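Long-range contacts in putative peptide ABC-transport system periplasmic peptide-binding protein (Campylobacter jejuni, PDB 4OEV), which binds nickel(II) outside the cytoplasmic membrane as the solute-binding protein of an ABC-type importer, to which it probably hands its cargo: residues Ala215-Ser220 and Ala463-Lys468; Gly232-Lys237 and Lys471-Arg476; Phe398-Asp403 and Lys420-Leu425. One frame throughout, in Å; residues are numbered along the deposited sequence.

Contact 1. Residues Ala215-Ser220 and Ala463-Lys468; sequences ALIDVS and ALVYNK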
ATOM      1  N   ALA A 215      13.358   5.916 -11.666  1.00 38.85           N
ATOM      2  CA  ALA A 215      12.736   6.279 -10.381  1.00 38.12           C
ATOM      3  C   ALA A 215      11.318   6.783 -10.619  1.00 38.41           C
ATOM      4  O   ALA A 215      11.012   7.313 -11.713  1.00 40.46           O
ATOM      5  CB  ALA A 215      13.536   7.331  -9.662  1.00 37.96           C
ATOM      6  N   LEU A 216      10.442   6.653  -9.619  1.00 33.91           N
ATOM      7  CA  LEU A 216       9.174   7.406  -9.687  1.00 33.64           C
ATOM      8  C   LEU A 216       9.470   8.830  -9.237  1.00 36.22           C
ATOM      9  O   LEU A 216      10.151   9.038  -8.218  1.00 37.06           O
ATOM     10  CB  LEU A 216       8.077   6.827  -8.790  1.00 34.33           C
ATOM     11  CG  LEU A 216       7.688   5.400  -9.098  1.00 34.78           C
ATOM     12  CD1 LEU A 216       6.550   4.971  -8.085  1.00 33.57           C
ATOM     13  CD2 LEU A 216       7.244   5.310 -10.520  1.00 34.55           C
ATOM     14  N   ILE A 217       8.960   9.794  -9.992  1.00 34.29           N
ATOM     15  CA  ILE A 217       9.254  11.214  -9.751  1.00 35.71           C
ATOM     16  C   ILE A 217       7.997  12.067  -9.528  1.00 36.80           C
ATOM     17  O   ILE A 217       7.076  12.076 -10.360  1.00 38.38           O
ATOM     18  CB  ILE A 217      10.048  11.814 -10.937  1.00 33.11           C
ATOM     19  CG1 ILE A 217      11.366  11.082 -11.127  1.00 36.52           C
ATOM     20  CG2 ILE A 217      10.279  13.330 -10.719  1.00 35.89           C
ATOM     21  CD1 ILE A 217      12.280  11.078  -9.887  1.00 34.23           C
ATOM     22  N   ASP A 218       7.952  12.796  -8.414  1.00 39.09           N
ATOM     23  CA  ASP A 218       6.810  13.674  -8.164  1.00 39.20           C
ATOM     24  C   ASP A 218       6.524  14.657  -9.299  1.00 37.89           C
ATOM     25  O   ASP A 218       7.441  15.194  -9.930  1.00 33.93           O
ATOM     26  CB  ASP A 218       7.002  14.480  -6.894  1.00 37.74           C
ATOM     27  CG  ASP A 218       5.732  15.179  -6.497  1.00 38.91           C
ATOM     28  OD1 ASP A 218       5.650  16.418  -6.576  1.00 37.10           O
ATOM     29  OD2 ASP A 218       4.787  14.459  -6.108  1.00 35.87           O
ATOM     30  N   VAL A 219       5.238  14.903  -9.535  1.00 39.24           N
ATOM     31  CA  VAL A 219       4.805  15.788 -10.599  1.00 39.01           C
ATOM     32  C   VAL A 219       5.471  17.173 -10.468  1.00 41.87           C
ATOM     33  O   VAL A 219       5.708  17.841 -11.476  1.00 43.70           O
ATOM     34  CB  VAL A 219       3.251  15.897 -10.604  1.00 45.89           C
ATOM     35  CG1 VAL A 219       2.740  16.517  -9.303  1.00 45.33           C
ATOM     36  CG2 VAL A 219       2.765  16.695 -11.765  1.00 47.41           C
ATOM     37  N   SER A 220       5.866  17.566  -9.256  1.00 41.10           N
ATOM     38  CA  SER A 220       6.472  18.880  -9.048  1.00 42.48           C
ATOM     39  C   SER A 220       7.860  18.993  -9.659  1.00 43.04           C
ATOM     40  O   SER A 220       8.411  20.099  -9.793  1.00 39.90           O
ATOM     41  CB  SER A 220       6.562  19.209  -7.565  1.00 44.60           C
ATOM     42  OG  SER A 220       7.552  18.417  -6.925  1.00 43.61           O
ATOM     43  N   ALA A 463       4.495   8.994 -12.167  1.00 36.30           N
ATOM     44  CA  ALA A 463       5.353   9.212 -13.312  1.00 38.86           C
ATOM     45  C   ALA A 463       6.612   8.374 -13.155  1.00 37.59           C
ATOM     46  O   ALA A 463       7.456   8.663 -12.302  1.00 36.00           O
ATOM     47  CB  ALA A 463       5.699  10.741 -13.464  1.00 35.44           C
ATOM     48  N   LEU A 464       6.724   7.316 -13.963  1.00 38.26           N
ATOM     49  CA  LEU A 464       7.952   6.541 -14.004  1.00 36.60           C
ATOM     50  C   LEU A 464       8.925   7.201 -14.949  1.00 38.33           C
ATOM     51  O   LEU A 464       8.721   7.224 -16.181  1.00 38.06           O
ATOM     52  CB  LEU A 464       7.688   5.077 -14.429  1.00 34.49           C
ATOM     53  CG  LEU A 464       8.939   4.216 -14.653  1.00 41.08           C
ATOM     54  CD1 LEU A 464       9.928   4.308 -13.496  1.00 38.95           C
ATOM     55  CD2 LEU A 464       8.498   2.748 -14.888  1.00 38.08           C
ATOM     56  N   VAL A 465      10.004   7.729 -14.398  1.00 35.33           N
ATOM     57  CA  VAL A 465      10.957   8.390 -15.282  1.00 37.48           C
ATOM     58  C   VAL A 465      12.152   7.493 -15.537  1.00 37.62           C
ATOM     59  O   VAL A 465      12.789   7.012 -14.601  1.00 43.00           O
ATOM     60  CB  VAL A 465      11.463   9.713 -14.741  1.00 36.59           C
ATOM     61  CG1 VAL A 465      12.419  10.315 -15.744  1.00 39.44           C
ATOM     62  CG2 VAL A 465      10.297  10.660 -14.459  1.00 38.08           C
ATOM     63  N   TYR A 466      12.477   7.267 -16.789  1.00 39.05           N
ATOM     64  CA  TYR A 466      13.493   6.242 -17.042  1.00 45.73           C
ATOM     65  C   TYR A 466      14.503   6.620 -18.130  1.00 45.58           C
ATOM     66  O   TYR A 466      14.171   7.176 -19.189  1.00 46.42           O
ATOM     67  CB  TYR A 466      12.800   4.888 -17.387  1.00 44.28           C
ATOM     68  CG  TYR A 466      11.942   4.974 -18.644  1.00 43.36           C
ATOM     69  CD1 TYR A 466      10.606   5.392 -18.573  1.00 43.61           C
ATOM     70  CD2 TYR A 466      12.475   4.694 -19.889  1.00 44.88           C
ATOM     71  CE1 TYR A 466       9.844   5.526 -19.726  1.00 43.39           C
ATOM     72  CE2 TYR A 466      11.710   4.810 -21.048  1.00 47.26           C
ATOM     73  CZ  TYR A 466      10.391   5.218 -20.939  1.00 47.48           C
ATOM     74  OH  TYR A 466       9.638   5.345 -22.076  1.00 53.34           O
ATOM     75  N   ASN A 467      15.755   6.287 -17.860  1.00 45.51           N
ATOM     76  CA  ASN A 467      16.792   6.291 -18.894  1.00 49.14           C
ATOM     77  C   ASN A 467      16.274   5.681 -20.201  1.00 48.35           C
ATOM     78  O   ASN A 467      15.766   4.557 -20.218  1.00 47.64           O
ATOM     79  CB  ASN A 467      18.008   5.536 -18.383  1.00 50.86           C
ATOM     80  CG  ASN A 467      19.109   5.506 -19.378  1.00 63.26           C
ATOM     81  OD1 ASN A 467      19.470   4.456 -19.889  1.00 62.59           O
ATOM     82  ND2 ASN A 467      19.652   6.683 -19.671  1.00 67.69           N
ATOM     83  N   LYS A 468      16.386   6.441 -21.290  1.00 48.39           N
ATOM     84  CA  LYS A 468      15.760   6.088 -22.551  1.00 52.75           C
ATOM     85  C   LYS A 468      16.293   4.780 -23.117  1.00 53.84           C
ATOM     86  O   LYS A 468      15.723   4.231 -24.058  1.00 54.54           O
ATOM     87  CB  LYS A 468      15.972   7.215 -23.587  1.00 62.01           C
ATOM     88  CG  LYS A 468      14.913   7.269 -24.698  1.00 68.08           C
ATOM     89  CD  LYS A 468      13.512   7.358 -24.081  1.00 71.24           C
ATOM     90  CE  LYS A 468      12.454   7.767 -25.103  1.00 76.35           C
ATOM     91  NZ  LYS A 468      11.118   7.937 -24.434  1.00 77.30           N
TER
HETATM   92  O   HOH W   1       4.791  10.462  -9.722  1.00 36.53           O

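Contact 2. Residues Gly232-Lys237 and Lys471-Arg476; sequences GILREK and KGIKTR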
ATOM      1  N   GLY A 232      12.595   8.870 -20.829  1.00 45.67           N
ATOM      2  CA  GLY A 232      11.184   8.703 -21.116  1.00 46.29           C
ATOM      3  C   GLY A 232      10.357   8.915 -19.846  1.00 43.47           C
ATOM      4  O   GLY A 232      10.899   8.904 -18.750  1.00 42.71           O
ATOM      5  N   ILE A 233       9.060   9.162 -19.991  1.00 43.19           N
ATOM      6  CA  ILE A 233       8.166   9.306 -18.834  1.00 40.13           C
ATOM      7  C   ILE A 233       6.909   8.490 -19.083  1.00 41.66           C
ATOM      8  O   ILE A 233       6.137   8.800 -19.982  1.00 45.42           O
ATOM      9  CB  ILE A 233       7.768  10.771 -18.580  1.00 38.42           C
ATOM     10  CG1 ILE A 233       9.014  11.648 -18.451  1.00 38.31           C
ATOM     11  CG2 ILE A 233       6.905  10.854 -17.324  1.00 41.00           C
ATOM     12  CD1 ILE A 233       8.728  13.159 -18.511  1.00 39.60           C
ATOM     13  N   LEU A 234       6.722   7.434 -18.305  1.00 38.53           N
ATOM     14  CA  LEU A 234       5.550   6.588 -18.403  1.00 42.45           C
ATOM     15  C   LEU A 234       4.545   6.996 -17.345  1.00 40.42           C
ATOM     16  O   LEU A 234       4.878   6.932 -16.159  1.00 40.13           O
ATOM     17  CB  LEU A 234       5.903   5.131 -18.181  1.00 45.26           C
ATOM     18  CG  LEU A 234       6.197   4.319 -19.422  1.00 54.47           C
ATOM     19  CD1 LEU A 234       6.688   2.999 -18.910  1.00 56.16           C
ATOM     20  CD2 LEU A 234       4.957   4.174 -20.287  1.00 57.23           C
ATOM     21  N   ARG A 235       3.345   7.403 -17.763  1.00 42.21           N
ATOM     22  CA  ARG A 235       2.279   7.752 -16.817  1.00 45.70           C
ATOM     23  C   ARG A 235       1.586   6.502 -16.366  1.00 45.36           C
ATOM     24  O   ARG A 235       1.103   5.754 -17.208  1.00 49.70           O
ATOM     25  CB  ARG A 235       1.232   8.673 -17.430  1.00 49.87           C
ATOM     26  CG  ARG A 235       0.009   8.806 -16.503  1.00 49.41           C
ATOM     27  CD  ARG A 235      -1.084   9.665 -17.099  1.00 51.83           C
ATOM     28  NE  ARG A 235      -0.661  11.033 -17.374  1.00 53.82           N
ATOM     29  CZ  ARG A 235      -1.118  12.111 -16.731  1.00 57.24           C
ATOM     30  NH1 ARG A 235      -1.999  11.977 -15.752  1.00 58.16           N
ATOM     31  NH2 ARG A 235      -0.701  13.335 -17.076  1.00 55.35           N
ATOM     32  N   GLU A 236       1.539   6.264 -15.060  1.00 41.49           N
ATOM     33  CA  GLU A 236       0.930   5.028 -14.524  1.00 42.73           C
ATOM     34  C   GLU A 236      -0.286   5.381 -13.662  1.00 43.75           C
ATOM     35  O   GLU A 236      -0.196   6.269 -12.822  1.00 43.89           O
ATOM     36  CB  GLU A 236       1.952   4.245 -13.709  1.00 40.82           C
ATOM     37  CG  GLU A 236       3.210   3.937 -14.504  1.00 42.37           C
ATOM     38  CD  GLU A 236       3.600   2.470 -14.440  1.00 41.25           C
ATOM     39  OE1 GLU A 236       2.692   1.606 -14.421  1.00 40.93           O
ATOM     40  OE2 GLU A 236       4.821   2.173 -14.405  1.00 40.70           O
ATOM     41  N   LYS A 237      -1.412   4.710 -13.901  1.00 45.10           N
ATOM     42  CA  LYS A 237      -2.615   4.884 -13.080  1.00 44.03           C
ATOM     43  C   LYS A 237      -2.383   4.165 -11.775  1.00 41.48           C
ATOM     44  O   LYS A 237      -1.543   3.278 -11.723  1.00 38.25           O
ATOM     45  CB  LYS A 237      -3.859   4.321 -13.775  1.00 45.69           C
ATOM     46  CG  LYS A 237      -4.311   5.109 -15.024  1.00 48.60           C
ATOM     47  CD  LYS A 237      -4.913   6.486 -14.642  1.00 64.57           C
ATOM     48  CE  LYS A 237      -5.299   7.338 -15.866  1.00 64.51           C
ATOM     49  NZ  LYS A 237      -4.645   8.719 -15.930  1.00 63.92           N
ATOM     50  N   LYS A 471      14.456  -0.774 -22.153  1.00 50.34           N
ATOM     51  CA  LYS A 471      13.420  -1.440 -22.947  1.00 52.74           C
ATOM     52  C   LYS A 471      12.665  -2.467 -22.104  1.00 52.33           C
ATOM     53  O   LYS A 471      13.216  -2.990 -21.145  1.00 53.15           O
ATOM     54  CB  LYS A 471      14.026  -2.127 -24.175  1.00 56.26           C
ATOM     55  CG  LYS A 471      14.179  -1.251 -25.444  1.00 59.50           C
ATOM     56  CD  LYS A 471      14.919   0.051 -25.201  1.00 62.84           C
ATOM     57  CE  LYS A 471      15.034   0.922 -26.488  1.00 86.54           C
ATOM     58  NZ  LYS A 471      13.768   1.643 -26.852  1.00 85.24           N
ATOM     59  N   GLY A 472      11.401  -2.711 -22.447  1.00 51.42           N
ATOM     60  CA  GLY A 472      10.636  -3.804 -21.871  1.00 52.16           C
ATOM     61  C   GLY A 472       9.691  -3.403 -20.740  1.00 49.37           C
ATOM     62  O   GLY A 472       8.921  -4.254 -20.235  1.00 49.28           O
ATOM     63  N   ILE A 473       9.736  -2.135 -20.320  1.00 44.62           N
ATOM     64  CA  ILE A 473       8.893  -1.702 -19.197  1.00 45.35           C
ATOM     65  C   ILE A 473       7.432  -1.792 -19.588  1.00 43.91           C
ATOM     66  O   ILE A 473       7.029  -1.341 -20.650  1.00 46.67           O
ATOM     67  CB  ILE A 473       9.225  -0.280 -18.732  1.00 45.24           C
ATOM     68  CG1 ILE A 473      10.692  -0.195 -18.321  1.00 46.99           C
ATOM     69  CG2 ILE A 473       8.329   0.124 -17.540  1.00 42.04           C
ATOM     70  CD1 ILE A 473      11.148   1.268 -18.074  1.00 43.02           C
ATOM     71  N   LYS A 474       6.652  -2.441 -18.746  1.00 41.83           N
ATOM     72  CA  LYS A 474       5.218  -2.519 -18.944  1.00 43.59           C
ATOM     73  C   LYS A 474       4.495  -1.823 -17.796  1.00 42.15           C
ATOM     74  O   LYS A 474       4.910  -1.967 -16.630  1.00 41.90           O
ATOM     75  CB  LYS A 474       4.762  -3.974 -19.033  1.00 45.07           C
ATOM     76  CG  LYS A 474       5.215  -4.710 -20.316  1.00 45.13           C
ATOM     77  CD  LYS A 474       4.663  -6.139 -20.242  1.00 49.34           C
ATOM     78  CE  LYS A 474       4.965  -6.963 -21.496  1.00 53.53           C
ATOM     79  NZ  LYS A 474       4.795  -8.416 -21.187  1.00 56.07           N
ATOM     80  N   THR A 475       3.420  -1.091 -18.110  1.00 41.86           N
ATOM     81  CA  THR A 475       2.613  -0.444 -17.063  1.00 44.28           C
ATOM     82  C   THR A 475       1.568  -1.409 -16.561  1.00 46.32           C
ATOM     83  O   THR A 475       1.244  -2.403 -17.229  1.00 47.63           O
ATOM     84  CB  THR A 475       1.873   0.793 -17.561  1.00 48.30           C
ATOM     85  OG1 THR A 475       0.992   0.398 -18.619  1.00 53.75           O
ATOM     86  CG2 THR A 475       2.851   1.870 -18.086  1.00 47.49           C
ATOM     87  N   ARG A 476       1.083  -1.123 -15.360  1.00 45.21           N
ATOM     88  CA  ARG A 476      -0.165  -1.682 -14.875  1.00 48.75           C
ATOM     89  C   ARG A 476      -0.638  -0.811 -13.711  1.00 44.89           C
ATOM     90  O   ARG A 476       0.052   0.148 -13.303  1.00 43.88           O
ATOM     91  CB  ARG A 476      -0.026  -3.163 -14.493  1.00 52.94           C
ATOM     92  CG  ARG A 476       0.841  -3.476 -13.306  1.00 53.37           C
ATOM     93  CD  ARG A 476       0.868  -5.007 -12.996  1.00 49.57           C
ATOM     94  NE  ARG A 476       1.289  -5.149 -11.611  1.00 48.10           N
ATOM     95  CZ  ARG A 476       1.624  -6.278 -11.000  1.00 48.65           C
ATOM     96  NH1 ARG A 476       2.000  -6.212  -9.719  1.00 50.22           N
ATOM     97  NH2 ARG A 476       1.628  -7.435 -11.656  1.00 48.11           N
TER
HETATM   98  O   HOH W   2       5.565  -0.172 -14.647  1.00 31.35           O
HETATM   99  O   HOH W   3      -0.794   2.258 -15.147  1.00 45.43           O

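Contact 3. Residues Phe398-Asp403 and Lys420-Leu425; sequences FESSQD and KVDIAL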
ATOM      1  N   PHE A 398      -9.034   0.477   8.691  1.00 26.89           N
ATOM      2  CA  PHE A 398     -10.257   1.070   9.288  1.00 24.64           C
ATOM      3  C   PHE A 398     -10.864   0.223  10.390  1.00 27.39           C
ATOM      4  O   PHE A 398     -11.643   0.717  11.192  1.00 26.90           O
ATOM      5  CB  PHE A 398     -11.329   1.267   8.203  1.00 25.18           C
ATOM      6  CG  PHE A 398     -10.861   2.203   7.071  1.00 28.41           C
ATOM      7  CD1 PHE A 398     -10.718   3.557   7.312  1.00 26.53           C
ATOM      8  CD2 PHE A 398     -10.560   1.703   5.812  1.00 25.76           C
ATOM      9  CE1 PHE A 398     -10.265   4.418   6.289  1.00 27.85           C
ATOM     10  CE2 PHE A 398     -10.108   2.540   4.795  1.00 26.65           C
ATOM     11  CZ  PHE A 398      -9.972   3.909   5.034  1.00 28.53           C
ATOM     12  N   GLU A 399     -10.594  -1.082  10.381  1.00 24.22           N
ATOM     13  CA  GLU A 399     -11.291  -1.899  11.344  1.00 22.09           C
ATOM     14  C   GLU A 399     -10.768  -1.735  12.760  1.00 26.30           C
ATOM     15  O   GLU A 399      -9.537  -1.555  13.006  1.00 26.83           O
ATOM     16  CB  GLU A 399     -11.246  -3.379  10.855  1.00 28.24           C
ATOM     17  CG  GLU A 399     -12.517  -4.190  11.094  1.00 32.13           C
ATOM     18  CD  GLU A 399     -12.358  -4.970  12.352  1.00 39.31           C
ATOM     19  OE1 GLU A 399     -13.325  -5.637  12.774  1.00 41.44           O
ATOM     20  OE2 GLU A 399     -11.215  -4.981  12.895  1.00 42.11           O
ATOM     21  N   SER A 400     -11.698  -1.810  13.737  1.00 25.45           N
ATOM     22  CA  SER A 400     -11.342  -1.503  15.130  1.00 23.31           C
ATOM     23  C   SER A 400     -10.224  -2.328  15.703  1.00 24.63           C
ATOM     24  O   SER A 400      -9.401  -1.803  16.445  1.00 22.54           O
ATOM     25  CB  SER A 400     -12.543  -1.742  16.082  1.00 31.54           C
ATOM     26  OG  SER A 400     -13.400  -0.623  16.038  1.00 36.08           O
ATOM     27  N   SER A 401     -10.190  -3.652  15.421  1.00 24.11           N
ATOM     28  CA  SER A 401      -9.156  -4.485  16.017  1.00 29.67           C
ATOM     29  C   SER A 401      -7.753  -4.198  15.454  1.00 28.09           C
ATOM     30  O   SER A 401      -6.740  -4.758  15.919  1.00 28.12           O
ATOM     31  CB  SER A 401      -9.466  -5.995  15.850  1.00 30.80           C
ATOM     32  OG  SER A 401      -9.428  -6.382  14.471  1.00 32.73           O
ATOM     33  N   GLN A 402      -7.699  -3.348  14.450  1.00 30.56           N
ATOM     34  CA  GLN A 402      -6.457  -3.044  13.749  1.00 30.52           C
ATOM     35  C   GLN A 402      -5.922  -1.675  14.144  1.00 32.04           C
ATOM     36  O   GLN A 402      -4.963  -1.180  13.553  1.00 27.79           O
ATOM     37  CB  GLN A 402      -6.743  -3.125  12.244  1.00 28.59           C
ATOM     38  CG  GLN A 402      -7.344  -4.453  11.894  1.00 29.19           C
ATOM     39  CD  GLN A 402      -6.360  -5.569  12.062  1.00 25.40           C
ATOM     40  OE1 GLN A 402      -5.283  -5.494  11.498  1.00 27.70           O
ATOM     41  NE2 GLN A 402      -6.721  -6.645  12.841  1.00 24.02           N
ATOM     42  N   ASP A 403      -6.553  -1.078  15.163  1.00 26.52           N
ATOM     43  CA  ASP A 403      -6.007   0.041  15.864  1.00 26.17           C
ATOM     44  C   ASP A 403      -4.582  -0.260  16.298  1.00 25.27           C
ATOM     45  O   ASP A 403      -4.332  -1.271  16.967  1.00 27.30           O
ATOM     46  CB  ASP A 403      -6.910   0.364  17.085  1.00 28.84           C
ATOM     47  CG  ASP A 403      -6.540   1.669  17.798  1.00 31.00           C
ATOM     48  OD1 ASP A 403      -5.350   2.079  17.834  1.00 30.52           O
ATOM     49  OD2 ASP A 403      -7.491   2.269  18.366  1.00 29.33           O
ATOM     50  N   LYS A 420     -20.463   0.309  12.337  1.00 30.95           N
ATOM     51  CA  LYS A 420     -20.998  -0.022  11.015  1.00 35.54           C
ATOM     52  C   LYS A 420     -19.833  -0.349  10.049  1.00 34.85           C
ATOM     53  O   LYS A 420     -19.966  -1.225   9.201  1.00 35.18           O
ATOM     54  CB  LYS A 420     -21.883   1.091  10.447  1.00 39.09           C
ATOM     55  CG  LYS A 420     -23.280   1.192  11.106  1.00 44.79           C
ATOM     56  CD  LYS A 420     -24.071   2.371  10.543  1.00 50.17           C
ATOM     57  CE  LYS A 420     -23.565   3.704  11.108  1.00 54.53           C
ATOM     58  NZ  LYS A 420     -24.097   4.942  10.406  1.00 57.39           N
ATOM     59  N   VAL A 421     -18.707   0.354  10.187  1.00 32.93           N
ATOM     60  CA  VAL A 421     -17.563   0.005   9.369  1.00 35.32           C
ATOM     61  C   VAL A 421     -17.068  -1.403   9.709  1.00 36.00           C
ATOM     62  O   VAL A 421     -16.873  -2.221   8.787  1.00 33.46           O
ATOM     63  CB  VAL A 421     -16.435   0.978   9.513  1.00 34.95           C
ATOM     64  CG1 VAL A 421     -15.189   0.395   8.893  1.00 34.50           C
ATOM     65  CG2 VAL A 421     -16.851   2.380   8.856  1.00 27.15           C
ATOM     66  N   ASP A 422     -16.886  -1.701  11.001  1.00 34.62           N
ATOM     67  CA  ASP A 422     -16.395  -3.036  11.393  1.00 35.88           C
ATOM     68  C   ASP A 422     -17.250  -4.142  10.813  1.00 36.15           C
ATOM     69  O   ASP A 422     -16.720  -5.107  10.261  1.00 31.44           O
ATOM     70  CB  ASP A 422     -16.326  -3.232  12.913  1.00 36.69           C
ATOM     71  CG  ASP A 422     -15.236  -2.418  13.567  1.00 36.04           C
ATOM     72  OD1 ASP A 422     -14.328  -1.900  12.840  1.00 34.45           O
ATOM     73  OD2 ASP A 422     -15.263  -2.304  14.830  1.00 31.71           O
ATOM     74  N   ILE A 423     -18.570  -3.992  10.928  1.00 35.25           N
ATOM     75  CA  ILE A 423     -19.518  -5.003  10.483  1.00 36.00           C
ATOM     76  C   ILE A 423     -19.528  -5.162   8.946  1.00 35.22           C
ATOM     77  O   ILE A 423     -19.631  -6.267   8.393  1.00 32.34           O
ATOM     78  CB  ILE A 423     -20.922  -4.645  10.978  1.00 35.15           C
ATOM     79  CG1 ILE A 423     -20.971  -4.745  12.500  1.00 33.91           C
ATOM     80  CG2 ILE A 423     -21.960  -5.528  10.347  1.00 35.04           C
ATOM     81  CD1 ILE A 423     -22.220  -4.098  13.111  1.00 34.87           C
ATOM     82  N   ALA A 424     -19.421  -4.039   8.269  1.00 35.54           N
ATOM     83  CA  ALA A 424     -19.480  -4.027   6.828  1.00 33.69           C
ATOM     84  C   ALA A 424     -18.277  -4.742   6.257  1.00 33.40           C
ATOM     85  O   ALA A 424     -18.426  -5.579   5.374  1.00 36.87           O
ATOM     86  CB  ALA A 424     -19.567  -2.590   6.311  1.00 35.75           C
ATOM     87  N   LEU A 425     -17.088  -4.420   6.748  1.00 32.36           N
ATOM     88  CA  LEU A 425     -15.874  -5.048   6.222  1.00 32.24           C
ATOM     89  C   LEU A 425     -15.780  -6.526   6.555  1.00 33.35           C
ATOM     90  O   LEU A 425     -15.178  -7.330   5.806  1.00 33.21           O
ATOM     91  CB  LEU A 425     -14.663  -4.357   6.770  1.00 30.18           C
ATOM     92  CG  LEU A 425     -14.472  -2.912   6.253  1.00 30.88           C
ATOM     93  CD1 LEU A 425     -13.241  -2.360   6.878  1.00 33.24           C
ATOM     94  CD2 LEU A 425     -14.314  -2.896   4.720  1.00 31.53           C
TER
HETATM   95  O   HOH W   4     -13.809   0.701  12.748  1.00 27.89           O

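Contact 1. Residues Ala215-Ser220 and Ala463-Lys468
Ala215 and Val465 form an antiparallel hydrogen-bonded pair, followed by Leu216 and Leu464 as the non-hydrogen-bonded pair, and this ladder places strand 214-216 beside the long strand 454-467. Val465 N reaches Ala215 O at 2.9 Å, and the return bond from Ala215 N to Val465 O is 3.2 Å long. A third bond follows beyond Leu216, where Ile217 N donates to Ala463 O at 3.0 Å with an N-H...O angle of 166°. Past it the segments separate, and a water fills the next rung, donating to Ile217 O and accepting from Ala463 N.

The tightest side-chain contact is between Ile217 and Val465, whose CG1 and CG2 lie 3.5 Å apart. Val465 sets CG1 anti to its backbone N (chi1 -179°), which leaves CG2 beside that N and turned to Ile217. Both side chains continue onto Leu207 of helix 200-208, where Ala203 receives Ala215 and Ile217. On the face of the sheet carrying Leu216 and Leu464, Leu216 CD2 lies over the neighbouring strand, 3.9 Å from Leu464 CB, while Leu464 CD1 rests 3.7 Å from Ala215 O. Ala463 adds its methyl, with CB 3.6 Å from Ile217 O.

Backbone bonds join the two strands and a helix packs on one face: three such bonds cross this buried contact, while Leu464 turns its backbone to Leu234 of strand 231-236, one water serves the rung where the segments part, and aliphatic groups line the face toward helix 200-208.

Contact 2. Residues Gly232-Lys237 and Lys471-Arg476
Glu236 of strand 231-236 meets Thr475 and Arg476 where the C-terminal tail runs alongside the antiparallel sheet containing strand 454-467. The touching parts, 234-237 and 473-476, point the same way to within 13°, but the tail is not a strand, and side chains and waters, not backbone-to-backbone bonds, link the two. Leu234 CD1 packs at 3.6 Å against Ile473 CG2, the two side chains sliding past each other in opposite directions. Next along, Thr475 CG2 lies 3.8 Å from Leu234 CD2 and equally far from Glu236 CD, so one methyl serves both neighbours. Glu236 is bent at chi2 (-130°), which curls its carboxylate over Thr475. There OE1 takes a weak bond from Arg476 N at 3.3 Å. A water lies between OE2 and Lys474 O, its bonding doubtful. Another accepts from Lys237 N at 2.8 Å and donates weakly to Arg476 O. On the far side of the strand, Arg235 and Lys237 both form salt bridges with Asp461. Between these two segments, then, aliphatic packing gives way at Glu236 to one weak direct bond and water contacts, one of them doubtful; Glu236 OE1 also lies 3.2 Å from Arg476 O, an unfavourable approach consistent with that weakness.

Contact 3. Residues Phe398-Asp403 and Lys420-Leu425
Ser400 and Asp422 fasten a short 3-10 turn, residues 400-402, to the side of helix 419-429. The turn follows helix 395-398, with Glu399 as the first residue to leave helical geometry. Asp422 offers both carboxylate oxygens to the same residue: OD1 accepts from Ser400 N at 2.8 Å, with the donor on the syn side but 31° out of the carboxylate plane, and OD2 accepts from Ser400 OG at 2.8 Å through its syn lone pair. The serine chi1 of -82° keeps OG beside its own backbone N, so amide and hydroxyl both face the carboxylate. A water also lies 2.7 Å from Asp422 OD1 and bridges it to Phe398 O.

Glu399 also has several partners. Its OE2 accepts from two groups of one residue, Ser401 OG through the syn lone pair and Ser401 N from above the carboxylate plane, while OE1 is taken by Gln426 NE2, further along helix 419-429. Its backbone carbonyl accepts from Gln402 N, the bond that closes the turn, and from Asn412 ND2.

The two carboxylates come near one another, with Glu399 OE1 3.9 Å from Asp422 OD1 and their side chains crossing at about a right angle. Mutual repulsion is probably offset by the surrounding amide and hydroxyl donors. Beneath this polar layer Phe398 CB touches Val421 CG1 at 4.0 Å, and its ring leads away from the helix to meet Phe454. Val421 and Leu425 also pack on Phe444, which joins helix 419-429 to helix 434-450. Within the turn, Gln402 NE2 donates a hydrogen bond to Ser401 OG at 3.2 Å, with that oxygen only 7° out of the amide plane.

In the fold
Contacts 1 and 2 are neighbours, their centres about 10 Å apart, and share the antiparallel sheet in which strand 454-467 pairs with both 214-216 and 231-236. Their segments alternate along the chain, 215-220, 232-237, 463-468, 471-476, so the C-terminal portion of the chain returns to complete a sheet begun some 240 residues earlier. Contact 3 falls within that long excursion and lies across the chain's centre, about 36 Å from either of the others between centres. The tail of contact 2 continues to His480 and His481, which with His26 hold the nickel. Contact 1 thus joins two strands of the sheet and contact 2 lays this tail alongside it, while contact 3 belongs to a distant helical region.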